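Local coordinates for uncharacterized protein (Deinococcus radiodurans, PDB 3GG7) that is of unknown function but binds manganese and, as a TatD-type member of the metal-dependent hydrolases, may hydrolyse ester bonds like its relatives, at residues L10-D15 / V33-A38; P171-T176 / A181-M186. All coordinates share one frame; numbering follows the deposited sequence.

Both contacts belong to one TIM-barrel-type domain of the TatD family, and contact 1 is complete along the chain before contact 2 begins. Contact 1 (10-15 with 33-38) joins the loops that follow the neighbouring parallel strands 4-8 and 29-32, close to the manganese. Contact 2 (171-176 with 181-186) packs the short helix 171-174 on helix 177-185, within the connection between the parallel strands 166-169 and 191-193. The centres of contact 1 and contact 2 are about 26 Å apart, on opposite sides of the chain's centre. Their nearest atoms are about 10 Å apart, so they do not touch. One is a hydrated junction near the metal site, the other an apolar junction among the helices outside the barrel strands.

Contact 1 of 2, residues L10-D15 / V33-A38; sequences LDLYPD and VTTTPA
Asp-11 and Thr-34 mark the closest backbone approach, with Asp-11 CA 7.4 Å from Thr-34 CA; 10-12 form a 3-10 turn, whereas 33-38 is irregular. No direct hydrogen bond crosses this gap, and three waters bridge it instead. Water 1 accepts from Asp-11 N and donates to Val-33 O at 2.7 Å. The carboxylate of Asp-11 holds the other two, one on each oxygen. Water 2 donates to Asp-11 OD1 at 2.7 Å and also to Val-33 O, which gives that carbonyl two water donors. Water 3 donates to Asp-11 OD2 at 2.7 Å and accepts from Thr-35 N at 2.8 Å.

The CB of Asp-11 already points toward 33-38, and chi1 of 66°, with CG between the backbone N and the carbonyl carbon, carries the carboxylate to the waters. OD2 has a further partner in Thr-43 OG1. It also rests against the methyl of Thr-34, with Asp-11 OD2 3.8 Å from Thr-34 CG2, and the two side chains cross at about a right angle. The hydroxyl of Thr-34 bonds to Ala-56 O, and its methyl is the branch that meets the aspartate. Leu-12 CD1 comes within 4.4 Å of Thr-35 CG2, a loose apolar touch.

Val-33 contributes its carbonyl here, while its side chain is directed away, against His-7 and His-9, both ligands of the manganese. The two loops follow adjacent parallel strands of the TIM barrel, where active-site residues of this fold gather. With a carboxylate, two backbone N-H groups and a carbonyl each linked across the gap by a bridging water, the chemistry implies a polar, hydrated junction beside the metal site, relying little on direct packing.

Contact 2 of 2, residues P171-T176 / A181-M186; sequences PTMVRT and ALIRSM
Val-174 and Ile-183 have the nearest backbones, their CA atoms 7.8 Å apart, where the short, weakly bonded helix 171-174 faces the C-terminal part of helix 177-185. Apolar side chains make most of the contact, joined by the carbonyl oxygen of Met-173; no hydrogen bond crosses it.

Ile-183 reaches across with its longer branch. With chi1 at -68° its CG1 branch lies beside the backbone N, and chi2 of 169° extends CD1 outward to the facing helix. Ile-183 CD1 meets Val-174 CG1 at 3.7 Å, the two side chains meeting at a slant, and it also lies 3.9 Å from Met-173 O and 4.2 Å from Met-173 CB. One terminal methyl therefore touches two successive residues of the shorter helix.

A second touch is made by the methionines. The chain of Met-173 bends at chi3, 70°, while that of Met-186 is extended beyond CG; they cross at about a right angle and meet methyl to methyl, Met-173 CE lying 3.9 Å from Met-186 CE. Met-186 also rests on Phe-167 and Val-169 of strand 166-169, and Val-174 and Ile-183 both reach helix 212-223, through Val-215 for the former and Leu-219 and Ile-222 for the latter.

Polar bonds also brace the junction between the helices. Thr-176 OG1 accepts from Gly-179 N as the N-cap of helix 177-185, and donates a weak bond of 3.3 Å to Thr-172 O. The side chain of Met-173 is about 12 Å from the manganese, so this is structural packing away from the metal site. Since the touching groups are almost all methyls and methylenes, the chemistry implies cohesion by burial and shape rather than by directed bonds, within the beta-alpha-beta crossover from strand 166-169 to strand 191-193.

Contact 1 of 2, residues L10-D15 / V33-A38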
loop_
_atom_site.group_PDB
_atom_site.type_symbol
_atom_site.label_atom_id
_atom_site.label_comp_id
_atom_site.label_asym_id
_atom_site.label_seq_id
_atom_site.Cartn_x
_atom_site.Cartn_y
_atom_site.Cartn_z
ATOM N N LEU A 10 -3.086 9.361 5.450
ATOM C CA LEU A 10 -3.682 10.696 5.674
ATOM C C LEU A 10 -3.993 10.934 7.136
ATOM O O LEU A 10 -3.812 12.056 7.623
ATOM C CB LEU A 10 -4.972 10.886 4.894
ATOM C CG LEU A 10 -4.926 10.824 3.404
ATOM C CD1 LEU A 10 -6.338 11.196 2.934
ATOM C CD2 LEU A 10 -3.890 11.803 2.834
ATOM N N ASP A 11 -4.382 9.883 7.856
ATOM C CA ASP A 11 -4.843 10.023 9.237
ATOM C C ASP A 11 -3.697 10.191 10.253
ATOM O O ASP A 11 -3.950 10.345 11.453
ATOM C CB ASP A 11 -5.832 8.900 9.614
ATOM C CG ASP A 11 -5.200 7.524 9.646
ATOM O OD1 ASP A 11 -3.950 7.407 9.544
ATOM O OD2 ASP A 11 -6.002 6.547 9.766
ATOM N N LEU A 12 -2.450 10.184 9.789
ATOM C CA LEU A 12 -1.303 10.332 10.668
ATOM C C LEU A 12 -0.640 11.707 10.532
ATOM O O LEU A 12 0.351 11.963 11.216
ATOM C CB LEU A 12 -0.288 9.220 10.414
ATOM C CG LEU A 12 -0.748 7.796 10.733
ATOM C CD1 LEU A 12 0.380 6.776 10.502
ATOM C CD2 LEU A 12 -1.306 7.689 12.176
ATOM N N TYR A 13 -1.183 12.569 9.674
ATOM C CA TYR A 13 -0.698 13.957 9.558
ATOM C C TYR A 13 -1.247 14.794 10.712
ATOM O O TYR A 13 -2.302 14.497 11.255
ATOM C CB TYR A 13 -1.108 14.570 8.228
ATOM C CG TYR A 13 -0.347 14.045 7.052
ATOM C CD1 TYR A 13 0.905 14.547 6.722
ATOM C CD2 TYR A 13 -0.860 13.021 6.278
ATOM C CE1 TYR A 13 1.622 14.059 5.632
ATOM C CE2 TYR A 13 -0.148 12.524 5.174
ATOM C CZ TYR A 13 1.072 13.044 4.840
ATOM O OH TYR A 13 1.720 12.475 3.743
ATOM N N PRO A 14 -0.539 15.883 11.072
ATOM C CA PRO A 14 -1.140 16.734 12.096
ATOM C C PRO A 14 -2.509 17.337 11.752
ATOM O O PRO A 14 -3.352 17.474 12.653
ATOM C CB PRO A 14 -0.099 17.840 12.274
ATOM C CG PRO A 14 1.181 17.198 11.969
ATOM C CD PRO A 14 0.900 16.159 10.884
ATOM N N ASP A 15 -2.756 17.621 10.466
ATOM C CA ASP A 15 -4.030 18.158 9.991
ATOM C C ASP A 15 -4.497 17.324 8.786
ATOM O O ASP A 15 -4.297 17.736 7.644
ATOM C CB ASP A 15 -3.846 19.639 9.601
ATOM C CG ASP A 15 -5.142 20.347 9.271
ATOM O OD1 ASP A 15 -6.179 19.709 8.989
ATOM O OD2 ASP A 15 -5.115 21.600 9.226
ATOM N N VAL A 33 -4.732 4.717 3.751
ATOM C CA VAL A 33 -4.664 3.462 4.485
ATOM C C VAL A 33 -4.810 3.677 5.983
ATOM O O VAL A 33 -4.521 4.783 6.507
ATOM C CB VAL A 33 -3.371 2.666 4.157
ATOM C CG1 VAL A 33 -3.365 2.260 2.651
ATOM C CG2 VAL A 33 -2.094 3.491 4.475
ATOM N N THR A 34 -5.260 2.631 6.678
ATOM C CA THR A 34 -5.436 2.686 8.135
ATOM C C THR A 34 -4.508 1.692 8.833
ATOM O O THR A 34 -3.974 0.743 8.206
ATOM C CB THR A 34 -6.908 2.456 8.534
ATOM O OG1 THR A 34 -7.442 1.299 7.875
ATOM C CG2 THR A 34 -7.784 3.641 8.145
ATOM N N THR A 35 -4.284 1.913 10.135
ATOM C CA THR A 35 -3.363 1.084 10.885
ATOM C C THR A 35 -4.051 0.158 11.867
ATOM O O THR A 35 -3.434 -0.803 12.351
ATOM C CB THR A 35 -2.341 1.955 11.636
ATOM O OG1 THR A 35 -3.019 2.778 12.546
ATOM C CG2 THR A 35 -1.511 2.828 10.636
ATOM N N THR A 36 -5.323 0.427 12.155
ATOM C CA THR A 36 -6.164 -0.482 12.950
ATOM C C THR A 36 -7.574 -0.353 12.375
ATOM O O THR A 36 -7.974 0.744 11.963
ATOM C CB THR A 36 -6.193 -0.131 14.470
ATOM O OG1 THR A 36 -7.355 -0.736 15.048
ATOM C CG2 THR A 36 -6.260 1.359 14.736
ATOM N N PRO A 37 -8.334 -1.465 12.356
ATOM C CA PRO A 37 -9.689 -1.346 11.822
ATOM C C PRO A 37 -10.574 -0.431 12.659
ATOM O O PRO A 37 -11.595 0.063 12.148
ATOM C CB PRO A 37 -10.199 -2.798 11.796
ATOM C CG PRO A 37 -9.357 -3.492 12.784
ATOM C CD PRO A 37 -8.010 -2.853 12.760
ATOM N N ALA A 38 -10.220 -0.226 13.923
ATOM C CA ALA A 38 -10.962 0.710 14.770
ATOM C C ALA A 38 -10.928 2.139 14.246
ATOM O O ALA A 38 -11.780 2.941 14.605
ATOM C CB ALA A 38 -10.427 0.649 16.205
HETATM O O HOH W 1 -5.127 7.418 6.148
HETATM O O HOH W 2 -2.910 5.095 8.735
HETATM O O HOH W 3 -5.240 4.358 11.231
#

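Contact 2 of 2, residues P171-T176 / A181-M186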
loop_
_atom_site.group_PDB
_atom_site.type_symbol
_atom_site.label_atom_id
_atom_site.label_comp_id
_atom_site.label_asym_id
_atom_site.label_seq_id
_atom_site.Cartn_x
_atom_site.Cartn_y
_atom_site.Cartn_z
ATOM N N PRO A 171 9.406 7.223 -3.389
ATOM C CA PRO A 171 10.583 8.056 -3.656
ATOM C C PRO A 171 11.935 7.390 -3.402
ATOM O O PRO A 171 12.886 7.628 -4.158
ATOM C CB PRO A 171 10.390 9.222 -2.692
ATOM C CG PRO A 171 8.887 9.347 -2.565
ATOM C CD PRO A 171 8.412 7.923 -2.555
ATOM N N THR A 172 12.042 6.572 -2.359
ATOM C CA THR A 172 13.340 5.975 -2.019
ATOM C C THR A 172 13.720 4.927 -3.065
ATOM O O THR A 172 14.881 4.839 -3.466
ATOM C CB THR A 172 13.371 5.375 -0.590
ATOM O OG1 THR A 172 12.452 4.283 -0.486
ATOM C CG2 THR A 172 13.026 6.420 0.447
ATOM N N MET A 173 12.740 4.171 -3.546
ATOM C CA MET A 173 12.984 3.119 -4.529
ATOM C C MET A 173 13.505 3.637 -5.874
ATOM O O MET A 173 14.361 2.992 -6.487
ATOM C CB MET A 173 11.724 2.277 -4.742
ATOM C CG MET A 173 11.349 1.423 -3.530
ATOM S SD MET A 173 9.913 0.375 -3.807
ATOM C CE MET A 173 10.548 -0.842 -4.991
ATOM N N VAL A 174 12.997 4.771 -6.348
ATOM C CA VAL A 174 13.428 5.296 -7.648
ATOM C C VAL A 174 14.779 6.018 -7.594
ATOM O O VAL A 174 15.360 6.283 -8.646
ATOM C CB VAL A 174 12.391 6.247 -8.302
ATOM C CG1 VAL A 174 11.063 5.532 -8.514
ATOM C CG2 VAL A 174 12.241 7.536 -7.498
ATOM N N ARG A 175 15.264 6.311 -6.388
ATOM C CA ARG A 175 16.505 7.072 -6.169
ATOM C C ARG A 175 17.686 6.222 -5.670
ATOM O O ARG A 175 18.750 6.775 -5.348
ATOM C CB ARG A 175 16.240 8.204 -5.163
ATOM N N THR A 176 17.513 4.900 -5.573
ATOM C CA THR A 176 18.581 3.998 -5.115
ATOM C C THR A 176 18.907 2.943 -6.170
ATOM O O THR A 176 18.060 2.598 -6.997
ATOM C CB THR A 176 18.225 3.283 -3.779
ATOM O OG1 THR A 176 17.063 2.453 -3.950
ATOM C CG2 THR A 176 17.983 4.295 -2.664
ATOM N N ALA A 181 16.957 -1.321 -9.605
ATOM C CA ALA A 181 17.106 -2.683 -10.094
ATOM C C ALA A 181 15.852 -3.516 -9.870
ATOM O O ALA A 181 15.471 -4.315 -10.720
ATOM C CB ALA A 181 18.318 -3.355 -9.429
ATOM N N LEU A 182 15.214 -3.343 -8.719
ATOM C CA LEU A 182 13.951 -4.023 -8.464
ATOM C C LEU A 182 12.878 -3.558 -9.466
ATOM O O LEU A 182 12.179 -4.351 -10.061
ATOM C CB LEU A 182 13.502 -3.785 -7.009
ATOM C CG LEU A 182 14.257 -4.532 -5.894
ATOM C CD1 LEU A 182 13.894 -3.978 -4.511
ATOM C CD2 LEU A 182 13.940 -6.012 -5.995
ATOM N N ILE A 183 12.769 -2.251 -9.646
ATOM C CA ILE A 183 11.794 -1.683 -10.598
ATOM C C ILE A 183 11.982 -2.221 -12.022
ATOM O O ILE A 183 11.013 -2.569 -12.689
ATOM C CB ILE A 183 11.843 -0.132 -10.554
ATOM C CG1 ILE A 183 11.305 0.383 -9.196
ATOM C CG2 ILE A 183 11.063 0.478 -11.742
ATOM C CD1 ILE A 183 11.543 1.875 -8.930
ATOM N N ARG A 184 13.236 -2.357 -12.466
ATOM C CA ARG A 184 13.495 -2.906 -13.806
ATOM C C ARG A 184 12.973 -4.339 -14.029
ATOM O O ARG A 184 12.639 -4.710 -15.166
ATOM C CB ARG A 184 14.983 -2.822 -14.160
ATOM C CG ARG A 184 15.447 -1.411 -14.374
ATOM C CD ARG A 184 16.830 -1.357 -14.969
ATOM N NE ARG A 184 17.491 -0.136 -14.521
ATOM C CZ ARG A 184 18.298 -0.047 -13.470
ATOM N NH1 ARG A 184 18.617 -1.116 -12.741
ATOM N NH2 ARG A 184 18.816 1.128 -13.160
ATOM N N SER A 185 12.870 -5.134 -12.962
ATOM C CA SER A 185 12.296 -6.481 -13.053
ATOM C C SER A 185 10.753 -6.560 -13.011
ATOM O O SER A 185 10.157 -7.604 -13.326
ATOM C CB SER A 185 12.903 -7.375 -11.973
ATOM O OG SER A 185 14.275 -7.561 -12.258
ATOM N N MET A 186 10.114 -5.445 -12.674
ATOM C CA MET A 186 8.665 -5.406 -12.532
ATOM C C MET A 186 7.997 -5.184 -13.887
ATOM O O MET A 186 8.431 -4.315 -14.651
ATOM C CB MET A 186 8.269 -4.246 -11.593
ATOM C CG MET A 186 8.757 -4.363 -10.157
ATOM S SD MET A 186 8.333 -2.878 -9.156
ATOM C CE MET A 186 9.119 -3.281 -7.617
#